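Pantothenate synthetase (Francisella tularensis subsp. tularensis, PDB 3N8H) probably catalyses the ATP-dependent condensation of pantoate with beta-alanine to give pantothenate, by way of a pantoyl-adenylate intermediate. Local coordinates at residues A116-G121 with Q235-R240; K137-T142 with K161-D166; Q155-I160 with I173-T178. One frame throughout, in Å; residues are numbered along the deposited sequence.

Contact 1: residues A116-G121 with Q235-R240; sequences ANILEG and QKLNNR
Ile118 O, on a residue that touches Leu237 across the contact, is gripped by two donors: the side-chain amide NE2 of Gln155, and Gly121 N in a weak bond of 2.9 Å. The same Gln155 amide accepts from Glu120 N through OE1, so it holds the peptides around Leu119, which sits at the N-cap of helix 120-123 with a positive phi. Leu119 makes the closest approach: its CD2 methyl lies 3.9 Å from Gln235 CB and 4.0 Å from Gln235 CG. In both residues CG stands anti to the carbonyl carbon (chi1 -59° in Leu119), and the two chains run at a slant to each other; the methyl meets CB and CG, the aliphatic part of the glutamine, whose chain bends at chi2 (-140°). A type II' turn joins strands 230-237 and 240-247 as a beta hairpin with a two-residue loop, closed by Leu237 N to Arg240 O and Arg240 N to Leu237 O, each 3.0 Å. Its first corner, Asn238, has a positive phi, which asparagine tolerates better than most residues. Gln235 and Leu237 project toward Ile118 and Leu119, whereas Lys236 points away. Leu119 also touches Phe242. Ile118 adds a looser apolar touch, CD1 being 4.5 Å from Leu237 CG.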
# COMPACT_ATOMS: atom_id res chain seq x y z
N ALA A 116 14.30 7.16 3.45
CA ALA A 116 14.19 5.74 3.78
C ALA A 116 15.50 4.99 3.59
O ALA A 116 15.63 3.86 4.04
CB ALA A 116 13.11 5.09 2.95
N ASN A 117 16.44 5.64 2.91
CA ASN A 117 17.69 5.02 2.49
C ASN A 117 18.86 5.31 3.41
O ASN A 117 19.96 4.78 3.21
CB ASN A 117 18.07 5.49 1.09
CG ASN A 117 17.20 4.91 0.01
OD1 ASN A 117 16.60 3.84 0.19
ND2 ASN A 117 17.12 5.60 -1.11
N ILE A 118 18.64 6.16 4.40
CA ILE A 118 19.70 6.55 5.33
C ILE A 118 19.38 6.14 6.76
O ILE A 118 18.26 5.69 7.05
CB ILE A 118 19.93 8.07 5.29
CG1 ILE A 118 18.61 8.81 5.57
CG2 ILE A 118 20.55 8.49 3.91
CD1 ILE A 118 18.76 10.31 5.86
N LEU A 119 20.37 6.30 7.64
CA LEU A 119 20.18 6.09 9.07
C LEU A 119 19.46 4.77 9.32
O LEU A 119 19.94 3.71 8.94
CB LEU A 119 19.40 7.27 9.66
CG LEU A 119 20.13 8.61 9.46
CD1 LEU A 119 19.24 9.84 9.74
CD2 LEU A 119 21.40 8.66 10.29
N GLU A 120 18.30 4.84 9.97
CA GLU A 120 17.61 3.61 10.33
C GLU A 120 17.28 2.71 9.11
O GLU A 120 17.42 1.47 9.14
CB GLU A 120 16.38 3.99 11.13
CG GLU A 120 15.97 2.99 12.16
CD GLU A 120 16.98 2.74 13.27
OE1 GLU A 120 18.10 3.33 13.35
OE2 GLU A 120 16.61 1.91 14.10
N GLY A 121 16.90 3.34 8.00
CA GLY A 121 16.59 2.57 6.80
C GLY A 121 17.76 1.75 6.28
O GLY A 121 17.58 0.64 5.77
N GLN A 235 24.96 10.86 13.26
CA GLN A 235 24.95 11.80 12.15
C GLN A 235 24.16 13.05 12.46
O GLN A 235 23.20 13.03 13.25
CB GLN A 235 24.33 11.13 10.91
CG GLN A 235 25.16 10.01 10.32
CD GLN A 235 25.15 10.02 8.80
OE1 GLN A 235 24.40 10.76 8.17
NE2 GLN A 235 25.99 9.18 8.22
N LYS A 236 24.56 14.15 11.83
CA LYS A 236 23.74 15.35 11.82
C LYS A 236 22.90 15.38 10.56
O LYS A 236 23.43 15.33 9.46
CB LYS A 236 24.60 16.61 11.87
CG LYS A 236 25.54 16.66 13.05
CD LYS A 236 26.44 17.88 12.99
CE LYS A 236 27.58 17.76 13.97
NZ LYS A 236 28.50 18.96 13.89
N LEU A 237 21.59 15.42 10.73
CA LEU A 237 20.69 15.63 9.60
C LEU A 237 19.97 16.94 9.87
O LEU A 237 19.25 17.06 10.86
CB LEU A 237 19.69 14.48 9.47
CG LEU A 237 19.04 14.16 8.12
CD1 LEU A 237 17.53 13.93 8.28
CD2 LEU A 237 19.33 15.20 7.03
N ASN A 238 20.18 17.92 9.01
CA ASN A 238 19.64 19.25 9.26
C ASN A 238 20.21 19.81 10.57
O ASN A 238 21.43 19.94 10.70
CB ASN A 238 18.11 19.21 9.28
CG ASN A 238 17.53 19.11 7.88
OD1 ASN A 238 17.46 20.11 7.17
ND2 ASN A 238 17.13 17.91 7.48
N ASN A 239 19.35 20.12 11.53
CA ASN A 239 19.88 20.59 12.81
C ASN A 239 19.66 19.61 13.95
O ASN A 239 19.64 19.99 15.13
CB ASN A 239 19.35 21.99 13.16
CG ASN A 239 17.85 22.11 12.94
OD1 ASN A 239 17.09 21.20 13.27
ND2 ASN A 239 17.42 23.25 12.40
N ARG A 240 19.53 18.33 13.61
CA ARG A 240 19.35 17.28 14.61
C ARG A 240 20.52 16.33 14.59
O ARG A 240 21.19 16.17 13.56
CB ARG A 240 18.05 16.51 14.37
CG ARG A 240 16.82 17.41 14.25
CD ARG A 240 15.53 16.62 14.15
NE ARG A 240 15.19 16.00 15.42
CZ ARG A 240 14.49 16.59 16.37
NH1 ARG A 240 14.02 17.82 16.22
NH2 ARG A 240 14.24 15.93 17.49

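Contact 2: residues K137-T142 with K161-D166; sequences KLLQIT and KQLVKD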
# COMPACT_ATOMS: atom_id res chain seq x y z
N LYS A 137 -2.27 -0.98 7.14
CA LYS A 137 -3.33 -1.91 7.55
C LYS A 137 -4.08 -1.43 8.80
O LYS A 137 -5.32 -1.43 8.86
CB LYS A 137 -2.72 -3.30 7.79
CG LYS A 137 -2.38 -4.06 6.50
CD LYS A 137 -1.48 -5.28 6.82
CE LYS A 137 -1.28 -6.16 5.57
NZ LYS A 137 -2.45 -7.07 5.33
N LEU A 138 -3.32 -1.01 9.81
CA LEU A 138 -3.86 -0.57 11.09
C LEU A 138 -4.74 0.67 10.93
O LEU A 138 -5.74 0.86 11.63
CB LEU A 138 -2.71 -0.26 12.05
CG LEU A 138 -2.03 -1.54 12.59
CD1 LEU A 138 -0.80 -1.20 13.41
CD2 LEU A 138 -3.03 -2.37 13.45
N LEU A 139 -4.34 1.52 10.00
CA LEU A 139 -5.06 2.76 9.74
C LEU A 139 -6.36 2.46 9.00
O LEU A 139 -7.39 3.14 9.20
CB LEU A 139 -4.17 3.69 8.90
CG LEU A 139 -3.07 4.43 9.68
CD1 LEU A 139 -2.22 5.33 8.74
CD2 LEU A 139 -3.69 5.26 10.78
N GLN A 140 -6.31 1.42 8.16
CA GLN A 140 -7.45 1.03 7.33
C GLN A 140 -8.47 0.35 8.22
O GLN A 140 -9.67 0.45 8.02
CB GLN A 140 -6.99 0.11 6.22
CG GLN A 140 -6.18 0.79 5.07
CD GLN A 140 -7.07 1.73 4.24
OE1 GLN A 140 -7.17 2.93 4.52
NE2 GLN A 140 -7.73 1.17 3.22
N ILE A 141 -7.97 -0.32 9.25
CA ILE A 141 -8.82 -1.00 10.21
C ILE A 141 -9.43 0.02 11.17
O ILE A 141 -10.63 0.02 11.38
CB ILE A 141 -8.03 -2.09 11.00
CG1 ILE A 141 -7.57 -3.21 10.05
CG2 ILE A 141 -8.89 -2.67 12.12
CD1 ILE A 141 -6.42 -4.08 10.63
N THR A 142 -8.61 0.90 11.74
CA THR A 142 -9.07 1.74 12.84
C THR A 142 -9.76 3.04 12.38
O THR A 142 -10.58 3.58 13.10
CB THR A 142 -7.92 2.12 13.76
OG1 THR A 142 -6.89 2.74 12.98
CG2 THR A 142 -7.34 0.86 14.43
N LYS A 161 3.79 10.21 7.51
CA LYS A 161 3.12 11.41 6.99
C LYS A 161 3.01 11.27 5.48
O LYS A 161 2.00 11.65 4.88
CB LYS A 161 3.85 12.71 7.37
CG LYS A 161 3.81 13.07 8.87
CD LYS A 161 4.64 14.33 9.16
CE LYS A 161 4.31 14.95 10.53
NZ LYS A 161 5.25 16.11 10.85
N GLN A 162 4.03 10.68 4.86
CA GLN A 162 4.01 10.50 3.41
C GLN A 162 2.97 9.44 3.02
O GLN A 162 2.21 9.62 2.07
CB GLN A 162 5.40 10.12 2.88
CG GLN A 162 5.46 10.03 1.36
CD GLN A 162 5.33 11.39 0.70
OE1 GLN A 162 5.98 12.35 1.10
NE2 GLN A 162 4.48 11.49 -0.32
N LEU A 163 2.92 8.36 3.79
CA LEU A 163 1.90 7.31 3.63
C LEU A 163 0.47 7.83 3.69
O LEU A 163 -0.38 7.44 2.89
CB LEU A 163 2.07 6.27 4.72
CG LEU A 163 1.14 5.07 4.64
CD1 LEU A 163 1.65 4.07 3.58
CD2 LEU A 163 0.93 4.41 6.03
N VAL A 164 0.20 8.69 4.66
CA VAL A 164 -1.15 9.22 4.89
C VAL A 164 -1.57 10.13 3.73
O VAL A 164 -2.72 10.11 3.27
CB VAL A 164 -1.24 9.92 6.30
CG1 VAL A 164 -2.36 10.95 6.36
CG2 VAL A 164 -1.41 8.88 7.40
N LYS A 165 -0.59 10.87 3.22
CA LYS A 165 -0.76 11.76 2.08
C LYS A 165 -1.00 10.99 0.77
O LYS A 165 -1.91 11.30 -0.01
CB LYS A 165 0.51 12.60 1.95
CG LYS A 165 0.47 13.62 0.82
CD LYS A 165 1.84 14.29 0.65
CE LYS A 165 1.74 15.58 -0.14
NZ LYS A 165 2.99 16.38 -0.03
N ASP A 166 -0.17 9.98 0.54
CA ASP A 166 -0.15 9.24 -0.72
C ASP A 166 -1.36 8.35 -0.88
O ASP A 166 -1.83 8.12 -1.99
CB ASP A 166 1.11 8.39 -0.81
CG ASP A 166 2.20 9.05 -1.66
OD1 ASP A 166 1.89 9.55 -2.77
OD2 ASP A 166 3.37 9.04 -1.22
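Leu139 turns CG anti to its carbonyl carbon (chi1 -78°) and runs on extended, which carries CD1 out toward helix 154-166. There Val164 sets CG1 anti to the backbone N (chi1 156°), which leaves CG2 beside that N and presents it to the leucine: Leu139 CD1 and Val164 CG2 are 3.9 Å apart, the two side chains crossing at about a right angle. Leu163, one residue earlier, adds its CD2 at 4.3 Å from the same Leu139 CD1, so a single methyl touches two branched side chains. The backbones stay well apart, 9.0 Å between Leu139 CA and Val164 CA, a gap that suits leucine's length. These are neighbouring helices packed on the parallel sheet of the Rossmann-like domain: Leu138 reaches Phe28 of strand 26-31, and Val164 reaches Ile173 of strand 172-176. Away from the apolar touch, polar groups bind within each helix. Leu138 O accepts from Thr142 N at 2.9 Å and from Thr142 OG1 at 2.6 Å, on opposite faces of the carbonyl plane; threonine can thus satisfy its hydroxyl inside a buried helix. Gln162 NE2 gives Asp166 OD2 a nearly straight bond of 2.8 Å (168°), approaching from above the carboxylate plane while the acceptor lies close to the plane of the amide; this NE2 also bonds Asp103 OD2 of the second subunit. Between subunits, Asp166 OD1 forms a salt bridge with Lys137 NZ of the second subunit, and the reciprocal pair forms too, placing both helices at the dimer interface.

Contact 3: residues Q155-I160 with I173-T178; sequences QQVMLI and IIVCPT. With AMP (adenosine monophosphate), chain D; PRO (proline), chain C.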
# COMPACT_ATOMS: atom_id res chain seq x y z
N GLN A 155 12.30 9.17 11.46
CA GLN A 155 12.10 8.76 10.07
C GLN A 155 10.72 8.08 9.90
O GLN A 155 9.99 8.35 8.93
CB GLN A 155 13.21 7.82 9.66
CG GLN A 155 14.52 8.54 9.41
CD GLN A 155 15.67 7.55 9.24
OE1 GLN A 155 16.17 6.99 10.23
NE2 GLN A 155 16.06 7.31 7.99
N GLN A 156 10.38 7.23 10.86
CA GLN A 156 9.04 6.65 10.96
C GLN A 156 7.95 7.72 10.83
O GLN A 156 7.00 7.56 10.06
CB GLN A 156 8.88 5.93 12.31
CG GLN A 156 7.48 5.37 12.51
CD GLN A 156 7.43 4.30 13.54
OE1 GLN A 156 7.74 3.14 13.26
NE2 GLN A 156 7.06 4.68 14.76
N VAL A 157 8.05 8.80 11.61
CA VAL A 157 7.06 9.88 11.52
C VAL A 157 6.94 10.44 10.09
O VAL A 157 5.83 10.53 9.55
CB VAL A 157 7.39 11.05 12.47
CG1 VAL A 157 6.52 12.26 12.14
CG2 VAL A 157 7.18 10.64 13.92
N MSE A 158 8.08 10.80 9.50
CA MSE A 158 8.12 11.38 8.15
C MSE A 158 7.52 10.42 7.13
O MSE A 158 6.73 10.81 6.28
CB MSE A 158 9.56 11.71 7.75
CG MSE A 158 10.25 12.71 8.66
SE MSE A 158 12.06 13.17 8.03
CE MSE A 158 11.64 13.79 6.22
N LEU A 159 7.89 9.16 7.24
CA LEU A 159 7.38 8.14 6.36
C LEU A 159 5.87 7.95 6.54
O LEU A 159 5.13 7.79 5.56
CB LEU A 159 8.12 6.81 6.61
CG LEU A 159 9.56 6.75 6.15
CD1 LEU A 159 10.18 5.41 6.49
CD2 LEU A 159 9.61 7.03 4.64
N ILE A 160 5.39 7.99 7.78
CA ILE A 160 3.96 7.80 7.97
C ILE A 160 3.19 9.03 7.44
O ILE A 160 2.07 8.89 6.94
CB ILE A 160 3.62 7.46 9.46
CG1 ILE A 160 4.11 6.04 9.80
CG2 ILE A 160 2.11 7.59 9.74
CD1 ILE A 160 3.94 5.72 11.30
N ILE A 173 -1.93 13.75 11.99
CA ILE A 173 -0.80 13.17 12.72
C ILE A 173 -0.26 14.14 13.77
O ILE A 173 0.12 15.26 13.45
CB ILE A 173 0.31 12.73 11.78
CG1 ILE A 173 -0.16 11.49 11.01
CG2 ILE A 173 1.62 12.41 12.55
CD1 ILE A 173 0.47 11.34 9.67
N ILE A 174 -0.25 13.69 15.03
CA ILE A 174 0.26 14.45 16.16
C ILE A 174 1.60 13.85 16.63
O ILE A 174 1.64 12.71 17.08
CB ILE A 174 -0.74 14.42 17.34
CG1 ILE A 174 -2.12 14.94 16.90
CG2 ILE A 174 -0.22 15.27 18.50
CD1 ILE A 174 -2.90 13.98 16.01
N VAL A 175 2.69 14.60 16.48
CA VAL A 175 4.01 14.15 16.93
C VAL A 175 4.28 14.58 18.38
O VAL A 175 4.02 15.73 18.73
CB VAL A 175 5.13 14.71 16.02
CG1 VAL A 175 6.48 14.11 16.40
CG2 VAL A 175 4.79 14.40 14.57
N CYS A 176 4.81 13.67 19.19
CA CYS A 176 4.94 13.89 20.62
C CYS A 176 6.39 13.77 21.09
O CYS A 176 7.12 12.94 20.58
CB CYS A 176 4.06 12.88 21.37
SG CYS A 176 2.28 12.98 20.95
N PRO A 177 6.78 14.58 22.10
CA PRO A 177 8.16 14.72 22.55
C PRO A 177 8.66 13.42 23.14
O PRO A 177 7.90 12.68 23.77
CB PRO A 177 8.08 15.76 23.68
CG PRO A 177 6.76 16.36 23.60
CD PRO A 177 5.85 15.38 22.91
N THR A 178 9.94 13.15 22.95
CA THR A 178 10.57 11.93 23.46
C THR A 178 10.70 11.98 24.99
O THR A 178 11.29 12.90 25.56
CB THR A 178 11.94 11.73 22.81
OG1 THR A 178 11.77 11.49 21.41
CG2 THR A 178 12.68 10.52 23.44
P AMP D . 7.01 1.11 19.70
O1P AMP D . 6.03 0.40 20.62
O2P AMP D . 8.41 1.26 20.21
O3P AMP D . 6.96 0.62 18.30
O5' AMP D . 6.51 2.65 19.77
C5' AMP D . 5.13 3.02 19.65
C4' AMP D . 5.00 4.52 19.58
O4' AMP D . 5.52 5.10 20.82
C3' AMP D . 5.77 5.17 18.42
O3' AMP D . 5.06 6.32 17.94
C2' AMP D . 7.06 5.62 19.11
O2' AMP D . 7.78 6.65 18.46
C1' AMP D . 6.53 6.04 20.48
N9 AMP D . 7.59 6.09 21.50
C8 AMP D . 8.47 5.10 21.77
N7 AMP D . 9.34 5.49 22.74
C5 AMP D . 9.02 6.77 23.08
C6 AMP D . 9.54 7.77 24.04
N6 AMP D . 10.60 7.46 24.81
N1 AMP D . 8.95 8.98 24.11
C2 AMP D . 7.90 9.27 23.30
N3 AMP D . 7.37 8.40 22.41
C4 AMP D . 7.87 7.15 22.25
N PRO C . 9.81 0.50 17.27
CA PRO C . 9.60 -0.23 16.03
C PRO C . 10.60 -1.39 15.92
O PRO C . 11.51 -1.48 16.75
CB PRO C . 9.90 0.82 14.96
CG PRO C . 9.50 2.11 15.61
CD PRO C . 9.83 1.96 17.07
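Val157 and Val175 form the tight end of this contact, Val157 CG1 lying 3.7 Å from Val175 CG2; the helix side of the pair is buried, whereas Val175 and Ile173 on the strand are partly exposed and Pro177 beyond them is exposed. Val157 sets CG1 anti to its backbone N (chi1 168°), whereas the meeting methyl of Val175 stands beside its own N. One helical turn on, packing eases: Ile173 CD1 rests 4.1 Å from Ile160 CG2 and 4.0 Å from Ile160 O. Beta-branched residues suit the extended strand, and their branched methyls meet the underside of the helix. Helix 154-166 here covers the strand that ends its beta-alpha-beta unit, 146-150, 154-166 and 172-176, and Ile160 also packs on Leu147 and Leu149 of the first strand. Beyond the strand the chain becomes pocket wall: Pro177 O comes within 3.4 Å of AMP C2, and Thr178 CA within 3.4 Å of AMP N1, close to the adenine base. From the helix, Gln156 extends toward the ligands, its OE1 3.1 Å from CG of the bound proline and its NE2 3.9 Å from AMP C3', consistent with a predicted role in binding pantoate.

How the contacts relate
Followed from the N terminus, the chain first enters contact 1 at 116-121, just before helix 127-142, and closes that loop only at 235-240, in the antiparallel sheet. Both other contacts are nested within it. Contact 2 opens at 137-142; before it closes at 161-166, contact 3 has begun at 155-160, to close at 173-178, so these two cross, sharing helix 154-166. Between them they tie that helix to its neighbouring helix and to the edge strand 172-176, and they meet where Lys161 CA packs 3.8 Å from Ile173 CD1. Contact 1 joins the antiparallel sheet to the segment that reaches contact 3 through Gln155, but does not touch contact 2.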